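Local coordinates for DisA protein (PDB 6CCA) that methylates carbon during polyketide assembly on the disorazol trans-acyltransferase assembly line, acting as a gem-dimethylating methyltransferase that probably draws on S-adenosylmethionine, at residues D59-F64 with R156-C161; N202-K207 with L390-G395; E31-R36 with L213-P218. All blocks are in the same frame, centred on the assembly; numbering follows the deposited sequence.

Contact 1: residues D59-F64 with R156-C161; sequences DALERF and RLLWAC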
ATOM      1  N   ASP A  59      16.601  -6.525  -0.829  1.00 15.66           N
ATOM      2  CA  ASP A  59      16.802  -7.987  -0.869  1.00 15.81           C
ATOM      3  C   ASP A  59      17.236  -8.513   0.460  1.00 16.07           C
ATOM      4  O   ASP A  59      16.693  -9.538   0.946  1.00 17.67           O
ATOM      5  CB  ASP A  59      17.826  -8.426  -1.971  1.00 18.84           C
ATOM      6  CG  ASP A  59      17.308  -8.247  -3.404  1.00 22.65           C
ATOM      7  OD1 ASP A  59      16.111  -8.018  -3.624  1.00 22.44           O
ATOM      8  OD2 ASP A  59      18.178  -8.210  -4.303  1.00 27.00           O
ATOM      9  N   ALA A  60      18.136  -7.800   1.130  1.00 15.30           N
ATOM     10  CA  ALA A  60      18.574  -8.220   2.437  1.00 16.67           C
ATOM     11  C   ALA A  60      17.479  -8.087   3.492  1.00 16.16           C
ATOM     12  O   ALA A  60      17.371  -8.903   4.439  1.00 17.01           O
ATOM     13  CB  ALA A  60      19.802  -7.420   2.891  1.00 16.46           C
ATOM     14  N   LEU A  61      16.634  -7.072   3.337  1.00 15.15           N
ATOM     15  CA  LEU A  61      15.447  -6.948   4.210  1.00 15.08           C
ATOM     16  C   LEU A  61      14.547  -8.173   4.111  1.00 15.79           C
ATOM     17  O   LEU A  61      14.009  -8.629   5.113  1.00 17.81           O
ATOM     18  CB  LEU A  61      14.750  -5.606   3.918  1.00 15.60           C
ATOM     19  CG  LEU A  61      13.503  -5.312   4.724  1.00 16.12           C
ATOM     20  CD1 LEU A  61      13.828  -5.120   6.169  1.00 15.81           C
ATOM     21  CD2 LEU A  61      12.820  -4.101   4.210  1.00 17.31           C
ATOM     22  N   GLU A  62      14.398  -8.720   2.925  1.00 15.99           N
ATOM     23  CA  GLU A  62      13.571  -9.900   2.740  1.00 18.93           C
ATOM     24  C   GLU A  62      14.132 -11.126   3.471  1.00 17.51           C
ATOM     25  O   GLU A  62      13.428 -11.840   4.115  1.00 20.01           O
ATOM     26  CB  GLU A  62      13.412 -10.246   1.258  1.00 21.92           C
ATOM     27  CG  GLU A  62      12.271  -9.549   0.588  1.00 32.99           C
ATOM     28  CD  GLU A  62      10.967 -10.355   0.658  1.00 31.71           C
ATOM     29  OE1 GLU A  62      10.720 -11.291  -0.119  1.00 33.80           O
ATOM     30  OE2 GLU A  62      10.238 -10.048   1.506  1.00 26.10           O
ATOM     31  N   ARG A  63      15.418 -11.351   3.315  1.00 17.35           N
ATOM     32  CA  ARG A  63      16.076 -12.465   3.954  1.00 19.74           C
ATOM     33  C   ARG A  63      16.027 -12.312   5.483  1.00 19.03           C
ATOM     34  O   ARG A  63      15.728 -13.213   6.163  1.00 18.29           O
ATOM     35  CB  ARG A  63      17.505 -12.623   3.459  1.00 21.40           C
ATOM     36  CG  ARG A  63      17.662 -13.056   2.001  1.00 28.01           C
ATOM     37  CD  ARG A  63      16.608 -14.043   1.475  1.00 34.67           C
ATOM     38  NE  ARG A  63      15.809 -13.369   0.450  1.00 51.09           N
ATOM     39  CZ  ARG A  63      14.558 -13.632   0.104  1.00 53.61           C
ATOM     40  NH1 ARG A  63      13.858 -14.606   0.606  1.00 43.61           N
ATOM     41  NH2 ARG A  63      14.004 -12.848  -0.779  1.00 70.16           N
ATOM     42  N   PHE A  64      16.306 -11.132   5.961  1.00 17.69           N
ATOM     43  CA  PHE A  64      16.177 -10.835   7.366  1.00 16.71           C
ATOM     44  C   PHE A  64      14.778 -11.173   7.905  1.00 16.00           C
ATOM     45  O   PHE A  64      14.646 -11.735   8.950  1.00 15.63           O
ATOM     46  CB  PHE A  64      16.553  -9.385   7.595  1.00 16.14           C
ATOM     47  CG  PHE A  64      16.275  -8.877   8.978  1.00 17.09           C
ATOM     48  CD1 PHE A  64      17.036  -9.278  10.041  1.00 18.02           C
ATOM     49  CD2 PHE A  64      15.296  -7.953   9.193  1.00 17.33           C
ATOM     50  CE1 PHE A  64      16.793  -8.812  11.286  1.00 18.50           C
ATOM     51  CE2 PHE A  64      15.054  -7.463  10.451  1.00 17.83           C
ATOM     52  CZ  PHE A  64      15.819  -7.893  11.497  1.00 18.31           C
ATOM     53  N   ARG A 156      13.464  -0.965  11.735  1.00 17.43           N
ATOM     54  CA  ARG A 156      12.942  -0.466  12.999  1.00 18.07           C
ATOM     55  C   ARG A 156      11.541  -1.004  13.272  1.00 16.85           C
ATOM     56  O   ARG A 156      11.279  -1.557  14.341  1.00 17.29           O
ATOM     57  CB  ARG A 156      12.927   1.064  13.006  1.00 23.59           C
ATOM     58  CG  ARG A 156      14.257   1.696  13.384  1.00 30.97           C
ATOM     59  CD  ARG A 156      14.097   3.176  13.690  1.00 40.10           C
ATOM     60  NE  ARG A 156      13.243   3.405  14.853  1.00 47.10           N
ATOM     61  CZ  ARG A 156      12.041   3.970  14.798  1.00 59.29           C
ATOM     62  NH1 ARG A 156      11.546   4.366  13.633  1.00 55.85           N
ATOM     63  NH2 ARG A 156      11.334   4.139  15.907  1.00 62.91           N
ATOM     64  N   LEU A 157      10.641  -0.843  12.306  1.00 17.30           N
ATOM     65  CA  LEU A 157       9.277  -1.315  12.471  1.00 16.74           C
ATOM     66  C   LEU A 157       9.232  -2.855  12.715  1.00 15.96           C
ATOM     67  O   LEU A 157       8.471  -3.335  13.531  1.00 17.34           O
ATOM     68  CB  LEU A 157       8.457  -0.970  11.230  1.00 18.87           C
ATOM     69  CG  LEU A 157       7.025  -1.527  11.310  1.00 24.83           C
ATOM     70  CD1 LEU A 157       6.347  -1.021  12.569  1.00 31.13           C
ATOM     71  CD2 LEU A 157       6.169  -1.148  10.091  1.00 30.85           C
ATOM     72  N   LEU A 158       9.961  -3.633  11.892  1.00 15.11           N
ATOM     73  CA  LEU A 158       9.968  -5.088  12.086  1.00 16.34           C
ATOM     74  C   LEU A 158      10.476  -5.447  13.463  1.00 14.67           C
ATOM     75  O   LEU A 158       9.971  -6.366  14.090  1.00 14.85           O
ATOM     76  CB  LEU A 158      10.848  -5.761  11.068  1.00 16.49           C
ATOM     77  CG  LEU A 158      10.305  -5.806   9.662  1.00 18.06           C
ATOM     78  CD1 LEU A 158      11.266  -6.578   8.825  1.00 18.17           C
ATOM     79  CD2 LEU A 158       8.970  -6.579   9.637  1.00 21.02           C
ATOM     80  N   TRP A 159      11.522  -4.772  13.925  1.00 14.37           N
ATOM     81  CA  TRP A 159      12.072  -5.036  15.271  1.00 16.67           C
ATOM     82  C   TRP A 159      11.093  -4.701  16.380  1.00 16.68           C
ATOM     83  O   TRP A 159      10.909  -5.494  17.296  1.00 14.92           O
ATOM     84  CB  TRP A 159      13.425  -4.332  15.486  1.00 17.34           C
ATOM     85  CG  TRP A 159      14.184  -4.911  16.644  1.00 18.57           C
ATOM     86  CD1 TRP A 159      14.330  -4.355  17.887  1.00 19.46           C
ATOM     87  CD2 TRP A 159      14.753  -6.221  16.715  1.00 18.51           C
ATOM     88  NE1 TRP A 159      15.023  -5.234  18.695  1.00 20.33           N
ATOM     89  CE2 TRP A 159      15.263  -6.389  18.012  1.00 19.42           C
ATOM     90  CE3 TRP A 159      14.905  -7.241  15.794  1.00 18.15           C
ATOM     91  CZ2 TRP A 159      15.971  -7.522  18.396  1.00 20.86           C
ATOM     92  CZ3 TRP A 159      15.551  -8.391  16.179  1.00 20.71           C
ATOM     93  CH2 TRP A 159      16.103  -8.518  17.470  1.00 21.23           C
ATOM     94  N   ALA A 160      10.318  -3.621  16.230  1.00 15.43           N
ATOM     95  CA  ALA A 160       9.280  -3.298  17.211  1.00 17.97           C
ATOM     96  C   ALA A 160       8.191  -4.387  17.231  1.00 18.54           C
ATOM     97  O   ALA A 160       7.691  -4.774  18.288  1.00 18.54           O
ATOM     98  CB  ALA A 160       8.681  -1.903  16.935  1.00 18.13           C
ATOM     99  N   CYS A 161       7.829  -4.896  16.073  1.00 17.04           N
ATOM    100  CA  CYS A 161       6.818  -5.944  16.000  1.00 15.57           C
ATOM    101  C   CYS A 161       7.416  -7.226  16.611  1.00 17.22           C
ATOM    102  O   CYS A 161       6.761  -7.905  17.383  1.00 15.85           O
ATOM    103  CB  CYS A 161       6.431  -6.232  14.558  1.00 17.60           C
ATOM    104  SG  CYS A 161       5.410  -4.902  13.832  1.00 19.08           S
TER
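Leu158 is the side chain that the helix of 59-64 meets most: its CD1 methyl lies 4.0 Å from Leu61 CD1 and 4.2 Å from Phe64 CE2, so a single branch fills the angle between two side chains one turn apart. The leucines cross obliquely and touch through these CD1 methyls. Phe64 also meets the indole, its CZ standing 4.4 Å from Trp159 CE3; the indole carbon sits at the phenyl edge, near its plane. No hydrogen bond joins the segments, and the buried surface, 143 Å², is modest.

The axes of 59-64 and 156-161 explain this. They run almost parallel, 7° apart, but 12.1 Å from each other at closest approach, so the backbones stay well separated and long side chains must span the distance. Here helices 55-75 and 152-163 run side by side in the same direction, linked by side chains, in the helical region that precedes the methyltransferase sheet in sequence. Leu61 extends across because its CG lies opposite the backbone N (chi1 180°), and the first bond of the Phe64 side chain is directed at the partner helix.

Neighbouring helices pack round these side chains. Leu158 also rests on Phe343 and Leu346 of helix 342-346, while Phe64 packs on Leu145 of helix 135-146, the same helix whose Met142 touches Trp159. A ring stack with Tyr162 adds a further contact to the indole.

Contact 2: residues N202-K207 with L390-G395; sequences NELVIK and LQHSDG
This is a buried helix-to-loop contact on one face of a class I methyltransferase fold, where Leu204 of helix 196-216 meets Leu390 and His392, just after strand 387-389. The assignment rests on strand order: the parallel strands 279-281, 253-257, 226-231, 300-306 and 330-337 are followed by antiparallel 402-409, with 384-385 and 387-389 beyond it. Helix 196-216 leads into strand 226-231, the first of the sheet along the chain, and the segment 390-395 carries the chain from the sheet edge into the small hairpin of 393-394 and 397-398.

Every touch across the pair involves the fork of Leu204, whose CB already points at the loop. Its CD1 is 3.8 Å from Leu390 CD1, and its CD2 is 4.0 Å from the same methyl, so the two leucines meet tip to tip. Val404 of strand 402-409 touches both leucines, and its backbone is hydrogen-bonded to that of Leu390, tying the start of the loop to strand 402-409.

His392 approaches Leu204 from the opposite direction and presents an edge of its imidazole rather than a face. Pro43 packs on both this ring and Leu204. The ring's rotation is probably fixed by the hydrogen bond between His392 NE2 and His200 NE2, one turn earlier on the same helix as Leu204. That nitrogen is therefore held by a polar partner while Leu204 CD1 lies near the ring plane, 3.7 Å from His392 NE2.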
ATOM      1  N   ASN A 202       6.141   8.926  -3.849  1.00 14.27           N
ATOM      2  CA  ASN A 202       5.373  10.122  -3.426  1.00 14.46           C
ATOM      3  C   ASN A 202       5.520  11.232  -4.461  1.00 14.99           C
ATOM      4  O   ASN A 202       4.549  11.920  -4.867  1.00 15.00           O
ATOM      5  CB  ASN A 202       5.853  10.614  -2.047  1.00 14.23           C
ATOM      6  CG  ASN A 202       5.469   9.696  -0.898  1.00 16.26           C
ATOM      7  OD1 ASN A 202       4.551   8.895  -0.999  1.00 18.20           O
ATOM      8  ND2 ASN A 202       6.117   9.900   0.246  1.00 17.81           N
ATOM      9  N   GLU A 203       6.727  11.360  -4.981  1.00 15.20           N
ATOM     10  CA  GLU A 203       7.026  12.394  -5.948  1.00 17.54           C
ATOM     11  C   GLU A 203       6.403  12.104  -7.285  1.00 15.80           C
ATOM     12  O   GLU A 203       5.919  13.051  -7.906  1.00 15.07           O
ATOM     13  CB  GLU A 203       8.532  12.674  -6.064  1.00 17.89           C
ATOM     14  CG  GLU A 203       9.101  13.294  -4.781  1.00 22.23           C
ATOM     15  CD  GLU A 203       8.578  14.706  -4.448  1.00 28.08           C
ATOM     16  OE1 GLU A 203       8.107  15.461  -5.327  1.00 31.08           O
ATOM     17  OE2 GLU A 203       8.589  15.044  -3.247  1.00 34.29           O
ATOM     18  N   LEU A 204       6.322  10.815  -7.664  1.00 15.48           N
ATOM     19  CA  LEU A 204       5.611  10.433  -8.875  1.00 16.32           C
ATOM     20  C   LEU A 204       4.129  10.694  -8.807  1.00 14.44           C
ATOM     21  O   LEU A 204       3.531  11.106  -9.783  1.00 14.57           O
ATOM     22  CB  LEU A 204       5.836   8.944  -9.276  1.00 17.77           C
ATOM     23  CG  LEU A 204       7.144   8.581  -9.921  1.00 20.43           C
ATOM     24  CD1 LEU A 204       7.145   7.080 -10.141  1.00 19.09           C
ATOM     25  CD2 LEU A 204       7.251   9.357 -11.255  1.00 21.10           C
ATOM     26  N   VAL A 205       3.511  10.546  -7.641  1.00 12.87           N
ATOM     27  CA  VAL A 205       2.100  10.923  -7.546  1.00 12.98           C
ATOM     28  C   VAL A 205       1.907  12.461  -7.755  1.00 13.86           C
ATOM     29  O   VAL A 205       1.052  12.892  -8.484  1.00 15.04           O
ATOM     30  CB  VAL A 205       1.500  10.530  -6.194  1.00 13.58           C
ATOM     31  CG1 VAL A 205       0.142  11.209  -5.920  1.00 14.01           C
ATOM     32  CG2 VAL A 205       1.454   9.023  -5.997  1.00 15.21           C
ATOM     33  N   ILE A 206       2.721  13.252  -7.083  1.00 15.23           N
ATOM     34  CA  ILE A 206       2.681  14.705  -7.157  1.00 16.02           C
ATOM     35  C   ILE A 206       2.898  15.126  -8.612  1.00 15.79           C
ATOM     36  O   ILE A 206       2.178  15.944  -9.132  1.00 15.00           O
ATOM     37  CB  ILE A 206       3.723  15.355  -6.246  1.00 16.30           C
ATOM     38  CG1 ILE A 206       3.287  15.227  -4.780  1.00 16.80           C
ATOM     39  CG2 ILE A 206       3.847  16.878  -6.520  1.00 19.34           C
ATOM     40  CD1 ILE A 206       4.319  15.634  -3.741  1.00 18.26           C
ATOM     41  N   LYS A 207       3.896  14.562  -9.243  1.00 15.56           N
ATOM     42  CA  LYS A 207       4.170  14.875 -10.641  1.00 17.20           C
ATOM     43  C   LYS A 207       2.956  14.587 -11.512  1.00 16.59           C
ATOM     44  O   LYS A 207       2.625  15.366 -12.446  1.00 17.19           O
ATOM     45  CB  LYS A 207       5.375  14.020 -11.121  1.00 18.61           C
ATOM     46  CG  LYS A 207       5.820  14.270 -12.578  1.00 22.75           C
ATOM     47  CD  LYS A 207       6.151  15.702 -12.745  1.00 26.83           C
ATOM     48  CE  LYS A 207       7.033  15.999 -13.962  1.00 36.19           C
ATOM     49  NZ  LYS A 207       6.880  17.476 -14.241  1.00 40.60           N
ATOM     50  N   LEU A 390       3.882   2.697 -14.251  1.00 16.77           N
ATOM     51  CA  LEU A 390       5.088   3.400 -14.710  1.00 18.22           C
ATOM     52  C   LEU A 390       6.262   2.390 -14.805  1.00 19.36           C
ATOM     53  O   LEU A 390       6.218   1.329 -14.185  1.00 19.55           O
ATOM     54  CB  LEU A 390       5.381   4.589 -13.854  1.00 19.31           C
ATOM     55  CG  LEU A 390       4.331   5.691 -13.956  1.00 20.61           C
ATOM     56  CD1 LEU A 390       4.669   6.793 -13.005  1.00 23.11           C
ATOM     57  CD2 LEU A 390       4.243   6.192 -15.409  1.00 23.57           C
ATOM     58  N   GLN A 391       7.256   2.691 -15.632  1.00 18.90           N
ATOM     59  CA  GLN A 391       8.340   1.731 -15.894  1.00 19.07           C
ATOM     60  C   GLN A 391       9.498   2.056 -14.983  1.00 16.81           C
ATOM     61  O   GLN A 391       9.872   3.210 -14.841  1.00 17.55           O
ATOM     62  CB  GLN A 391       8.800   1.865 -17.386  1.00 22.78           C
ATOM     63  CG  GLN A 391       7.712   1.570 -18.352  1.00 31.62           C
ATOM     64  CD  GLN A 391       8.181   1.816 -19.794  1.00 40.62           C
ATOM     65  OE1 GLN A 391       7.808   2.833 -20.454  1.00 48.53           O
ATOM     66  NE2 GLN A 391       9.045   0.917 -20.278  1.00 43.27           N
ATOM     67  N   HIS A 392      10.080   1.026 -14.380  1.00 18.14           N
ATOM     68  CA  HIS A 392      11.238   1.149 -13.515  1.00 17.97           C
ATOM     69  C   HIS A 392      12.227   0.067 -13.804  1.00 20.33           C
ATOM     70  O   HIS A 392      12.554  -0.773 -12.958  1.00 18.84           O
ATOM     71  CB  HIS A 392      10.826   1.118 -12.027  1.00 19.32           C
ATOM     72  CG  HIS A 392      10.098   2.348 -11.613  1.00 17.11           C
ATOM     73  ND1 HIS A 392       8.744   2.469 -11.786  1.00 18.54           N
ATOM     74  CD2 HIS A 392      10.516   3.512 -11.092  1.00 18.00           C
ATOM     75  CE1 HIS A 392       8.362   3.667 -11.387  1.00 18.57           C
ATOM     76  NE2 HIS A 392       9.415   4.315 -10.952  1.00 17.15           N
ATOM     77  N   SER A 393      12.716   0.058 -15.047  1.00 21.89           N
ATOM     78  CA  SER A 393      13.656  -1.033 -15.443  1.00 24.03           C
ATOM     79  C   SER A 393      14.901  -0.526 -16.152  1.00 25.62           C
ATOM     80  O   SER A 393      14.883   0.509 -16.838  1.00 24.83           O
ATOM     81  CB  SER A 393      12.931  -2.120 -16.272  1.00 30.52           C
ATOM     82  OG  SER A 393      12.311  -1.531 -17.367  1.00 40.26           O
ATOM     83  N   ASP A 394      16.001  -1.209 -15.873  1.00 27.80           N
ATOM     84  CA  ASP A 394      17.289  -0.839 -16.433  1.00 35.62           C
ATOM     85  C   ASP A 394      17.980  -2.140 -16.835  1.00 39.43           C
ATOM     86  O   ASP A 394      18.576  -2.838 -15.973  1.00 32.25           O
ATOM     87  CB  ASP A 394      18.094  -0.181 -15.358  1.00 35.29           C
ATOM     88  CG  ASP A 394      19.532   0.074 -15.767  1.00 42.52           C
ATOM     89  OD1 ASP A 394      19.773   0.268 -16.963  1.00 38.56           O
ATOM     90  OD2 ASP A 394      20.429   0.135 -14.890  1.00 36.78           O
ATOM     91  N   GLY A 395      17.818  -2.490 -18.114  1.00 42.39           N
ATOM     92  CA  GLY A 395      18.267  -3.771 -18.616  1.00 40.51           C
ATOM     93  C   GLY A 395      17.575  -4.948 -17.964  1.00 40.31           C
ATOM     94  O   GLY A 395      16.330  -5.029 -17.986  1.00 41.53           O
TER

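Contact 3: residues E31-R36 with L213-P218; sequences EPLLER and LDARVP
Leu33 buries 55 Å² against the C-terminal part of helix 196-216 and does so with both of its methyls, one for each partner. CD1 meets Ala215 CB at 3.5 Å, a tight approach for two methyl carbons, and CD2 meets Arg216 CD at 3.7 Å. The side chain occupies the less common setting with CG between the backbone N and the carbonyl carbon (chi1 65°), which directs its fork at the helix.

Ala215 has 38 Å² covered, and its CB makes the close contact. The short side chain is consistent with the close backbones: the CA atoms of Leu33 and Ala215 are the nearest pair across the segments at 7.6 Å. Arg216, with 30 Å², contributes its aliphatic stem instead. A bend at chi2 (-72°) brings its CD methylene against the leucine, the side chains crossing at about a right angle, and a second bend at chi3 (-29°) turns the guanidinium end. The charged end has other business: NH1 forms a salt bridge with Asp301 OD1, and the guanidinium makes a cation-pi interaction with Phe30. These two interactions would hold the arginine in its folded shape and so keep the methylene in place.

In the fold, the contact joins the chain entering helix 34-41 to the C-terminal part of the helix that precedes strand 226-231. Leu33 also packs on Trp331 of strand 330-337, and Arg216 on Ile226 of strand 226-231. Next to Leu33, the N-H of Leu34 is hydrogen-bonded to Glu408 OE2 on strand 402-409, so segment 31-36 touches both helix 196-216 and the sheet.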
ATOM      1  N   GLU A  31     -11.237  16.337 -23.547  1.00 26.68           N
ATOM      2  CA  GLU A  31     -10.547  15.294 -24.301  1.00 31.78           C
ATOM      3  C   GLU A  31      -9.610  14.403 -23.467  1.00 25.77           C
ATOM      4  O   GLU A  31      -9.107  14.838 -22.454  1.00 26.56           O
ATOM      5  CB  GLU A  31      -9.715  15.985 -25.395  1.00 35.85           C
ATOM      6  CG  GLU A  31     -10.654  16.591 -26.460  1.00 46.90           C
ATOM      7  CD  GLU A  31     -11.380  15.512 -27.275  1.00 53.57           C
ATOM      8  OE1 GLU A  31     -10.773  15.023 -28.255  1.00 66.83           O
ATOM      9  OE2 GLU A  31     -12.542  15.127 -26.938  1.00 57.81           O
ATOM     10  N   PRO A  32      -9.422  13.160 -23.897  1.00 24.50           N
ATOM     11  CA  PRO A  32      -8.504  12.261 -23.209  1.00 21.77           C
ATOM     12  C   PRO A  32      -7.139  12.908 -23.165  1.00 22.95           C
ATOM     13  O   PRO A  32      -6.652  13.457 -24.169  1.00 22.56           O
ATOM     14  CB  PRO A  32      -8.531  10.993 -24.047  1.00 22.66           C
ATOM     15  CG  PRO A  32      -9.841  11.027 -24.765  1.00 24.17           C
ATOM     16  CD  PRO A  32     -10.143  12.477 -24.988  1.00 24.82           C
ATOM     17  N   LEU A  33      -6.529  12.922 -21.992  1.00 19.32           N
ATOM     18  CA  LEU A  33      -5.190  13.505 -21.870  1.00 19.95           C
ATOM     19  C   LEU A  33      -4.081  12.604 -21.298  1.00 18.29           C
ATOM     20  O   LEU A  33      -2.940  13.031 -21.184  1.00 19.65           O
ATOM     21  CB  LEU A  33      -5.224  14.859 -21.218  1.00 23.73           C
ATOM     22  CG  LEU A  33      -5.674  14.903 -19.761  1.00 26.37           C
ATOM     23  CD1 LEU A  33      -4.759  15.806 -18.948  1.00 32.20           C
ATOM     24  CD2 LEU A  33      -7.119  15.382 -19.740  1.00 29.76           C
ATOM     25  N   LEU A  34      -4.433  11.404 -20.909  1.00 16.71           N
ATOM     26  CA  LEU A  34      -3.446  10.558 -20.288  1.00 18.69           C
ATOM     27  C   LEU A  34      -2.345  10.108 -21.228  1.00 18.37           C
ATOM     28  O   LEU A  34      -1.174  10.127 -20.872  1.00 18.08           O
ATOM     29  CB  LEU A  34      -4.102   9.358 -19.634  1.00 17.28           C
ATOM     30  CG  LEU A  34      -3.179   8.445 -18.800  1.00 17.65           C
ATOM     31  CD1 LEU A  34      -2.399   9.224 -17.797  1.00 19.30           C
ATOM     32  CD2 LEU A  34      -3.954   7.317 -18.135  1.00 18.00           C
ATOM     33  N   GLU A  35      -2.700   9.768 -22.441  1.00 18.11           N
ATOM     34  CA  GLU A  35      -1.681   9.221 -23.395  1.00 21.82           C
ATOM     35  C   GLU A  35      -0.526  10.194 -23.550  1.00 18.41           C
ATOM     36  O   GLU A  35       0.640   9.804 -23.438  1.00 19.42           O
ATOM     37  CB  GLU A  35      -2.374   8.937 -24.753  1.00 24.65           C
ATOM     38  CG  GLU A  35      -1.458   8.457 -25.871  1.00 29.50           C
ATOM     39  CD  GLU A  35      -2.222   8.079 -27.159  1.00 35.66           C
ATOM     40  OE1 GLU A  35      -3.482   8.090 -27.225  1.00 34.03           O
ATOM     41  OE2 GLU A  35      -1.514   7.753 -28.128  1.00 42.10           O
ATOM     42  N   ARG A  36      -0.814  11.467 -23.726  1.00 21.48           N
ATOM     43  CA  ARG A  36       0.279  12.409 -23.927  1.00 24.59           C
ATOM     44  C   ARG A  36       0.941  12.878 -22.648  1.00 24.65           C
ATOM     45  O   ARG A  36       2.032  13.461 -22.673  1.00 23.62           O
ATOM     46  CB  ARG A  36      -0.211  13.597 -24.726  1.00 28.88           C
ATOM     47  CG  ARG A  36      -1.060  14.590 -23.960  1.00 34.60           C
ATOM     48  CD  ARG A  36      -1.676  15.500 -25.011  1.00 44.02           C
ATOM     49  NE  ARG A  36      -3.110  15.669 -24.856  1.00 45.88           N
ATOM     50  CZ  ARG A  36      -3.694  16.794 -24.476  1.00 55.98           C
ATOM     51  NH1 ARG A  36      -2.970  17.855 -24.148  1.00 64.48           N
ATOM     52  NH2 ARG A  36      -5.018  16.844 -24.404  1.00 62.96           N
ATOM     53  N   LEU A 213      -2.850  19.059 -14.012  1.00 19.39           N
ATOM     54  CA  LEU A 213      -3.261  20.433 -13.851  1.00 21.88           C
ATOM     55  C   LEU A 213      -2.711  21.303 -14.971  1.00 24.86           C
ATOM     56  O   LEU A 213      -3.394  22.131 -15.477  1.00 25.89           O
ATOM     57  CB  LEU A 213      -2.889  20.984 -12.480  1.00 23.04           C
ATOM     58  CG  LEU A 213      -3.757  20.412 -11.367  1.00 24.28           C
ATOM     59  CD1 LEU A 213      -3.142  20.540 -10.000  1.00 27.34           C
ATOM     60  CD2 LEU A 213      -5.099  21.067 -11.352  1.00 27.52           C
ATOM     61  N   ASP A 214      -1.476  21.075 -15.338  1.00 23.69           N
ATOM     62  CA  ASP A 214      -0.865  21.860 -16.394  1.00 30.10           C
ATOM     63  C   ASP A 214      -1.592  21.686 -17.697  1.00 28.53           C
ATOM     64  O   ASP A 214      -1.706  22.589 -18.434  1.00 32.23           O
ATOM     65  CB  ASP A 214       0.571  21.474 -16.611  1.00 31.56           C
ATOM     66  CG  ASP A 214       1.481  22.048 -15.593  1.00 35.45           C
ATOM     67  OD1 ASP A 214       1.128  22.995 -14.875  1.00 37.49           O
ATOM     68  OD2 ASP A 214       2.573  21.510 -15.520  1.00 44.73           O
ATOM     69  N   ALA A 215      -2.056  20.498 -17.975  1.00 24.48           N
ATOM     70  CA  ALA A 215      -2.843  20.248 -19.160  1.00 26.74           C
ATOM     71  C   ALA A 215      -4.236  20.864 -19.171  1.00 30.49           C
ATOM     72  O   ALA A 215      -4.678  21.305 -20.176  1.00 28.49           O
ATOM     73  CB  ALA A 215      -2.952  18.769 -19.406  1.00 28.45           C
ATOM     74  N   ARG A 216      -4.915  20.872 -18.050  1.00 24.09           N
ATOM     75  CA  ARG A 216      -6.297  21.289 -18.005  1.00 26.34           C
ATOM     76  C   ARG A 216      -6.482  22.753 -17.694  1.00 27.90           C
ATOM     77  O   ARG A 216      -7.419  23.369 -18.180  1.00 30.35           O
ATOM     78  CB  ARG A 216      -7.042  20.560 -16.890  1.00 30.53           C
ATOM     79  CG  ARG A 216      -7.175  19.064 -17.080  1.00 32.05           C
ATOM     80  CD  ARG A 216      -8.134  18.603 -18.162  1.00 38.91           C
ATOM     81  NE  ARG A 216      -9.252  19.487 -18.452  1.00 42.17           N
ATOM     82  CZ  ARG A 216     -10.365  19.622 -17.743  1.00 45.36           C
ATOM     83  NH1 ARG A 216     -10.574  18.936 -16.605  1.00 52.34           N
ATOM     84  NH2 ARG A 216     -11.271  20.482 -18.185  1.00 42.89           N
ATOM     85  N   VAL A 217      -5.655  23.294 -16.818  1.00 27.06           N
ATOM     86  CA  VAL A 217      -5.893  24.662 -16.302  1.00 32.69           C
ATOM     87  C   VAL A 217      -6.059  25.659 -17.445  1.00 36.24           C
ATOM     88  O   VAL A 217      -7.003  26.464 -17.411  1.00 33.52           O
ATOM     89  CB  VAL A 217      -4.796  25.130 -15.331  1.00 36.59           C
ATOM     90  CG1 VAL A 217      -4.700  26.643 -15.225  1.00 38.98           C
ATOM     91  CG2 VAL A 217      -5.087  24.541 -13.953  1.00 37.25           C
ATOM     92  N   PRO A 218      -5.214  25.558 -18.473  1.00 38.86           N
ATOM     93  CA  PRO A 218      -5.337  26.527 -19.568  1.00 44.97           C
ATOM     94  C   PRO A 218      -6.693  26.558 -20.226  1.00 47.01           C
ATOM     95  O   PRO A 218      -7.048  27.590 -20.776  1.00 45.80           O
ATOM     96  CB  PRO A 218      -4.295  26.037 -20.578  1.00 44.65           C
ATOM     97  CG  PRO A 218      -3.207  25.555 -19.686  1.00 44.56           C
ATOM     98  CD  PRO A 218      -3.975  24.774 -18.624  1.00 43.64           C
TER

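In the fold
The touching side chains are mostly buried in all three contacts, and no hydrogen bond crosses any of them, but their settings differ. Contact 1 joins two helices of the helical region and is purely apolar and aromatic; it lies 41 Å, centre to centre, from contact 3, on the opposite side of the chain's centre. Contacts 2 and 3 share helix 196-216 and have centres 19 Å apart, gripping it in its middle and in its C-terminal part. There polar residues take part, through an imidazole edge in contact 2 and through the aliphatic stem of an arginine in contact 3. Contact 3 is also the most peripheral, its centre 27 Å from the chain's centre against 17 and 16 Å.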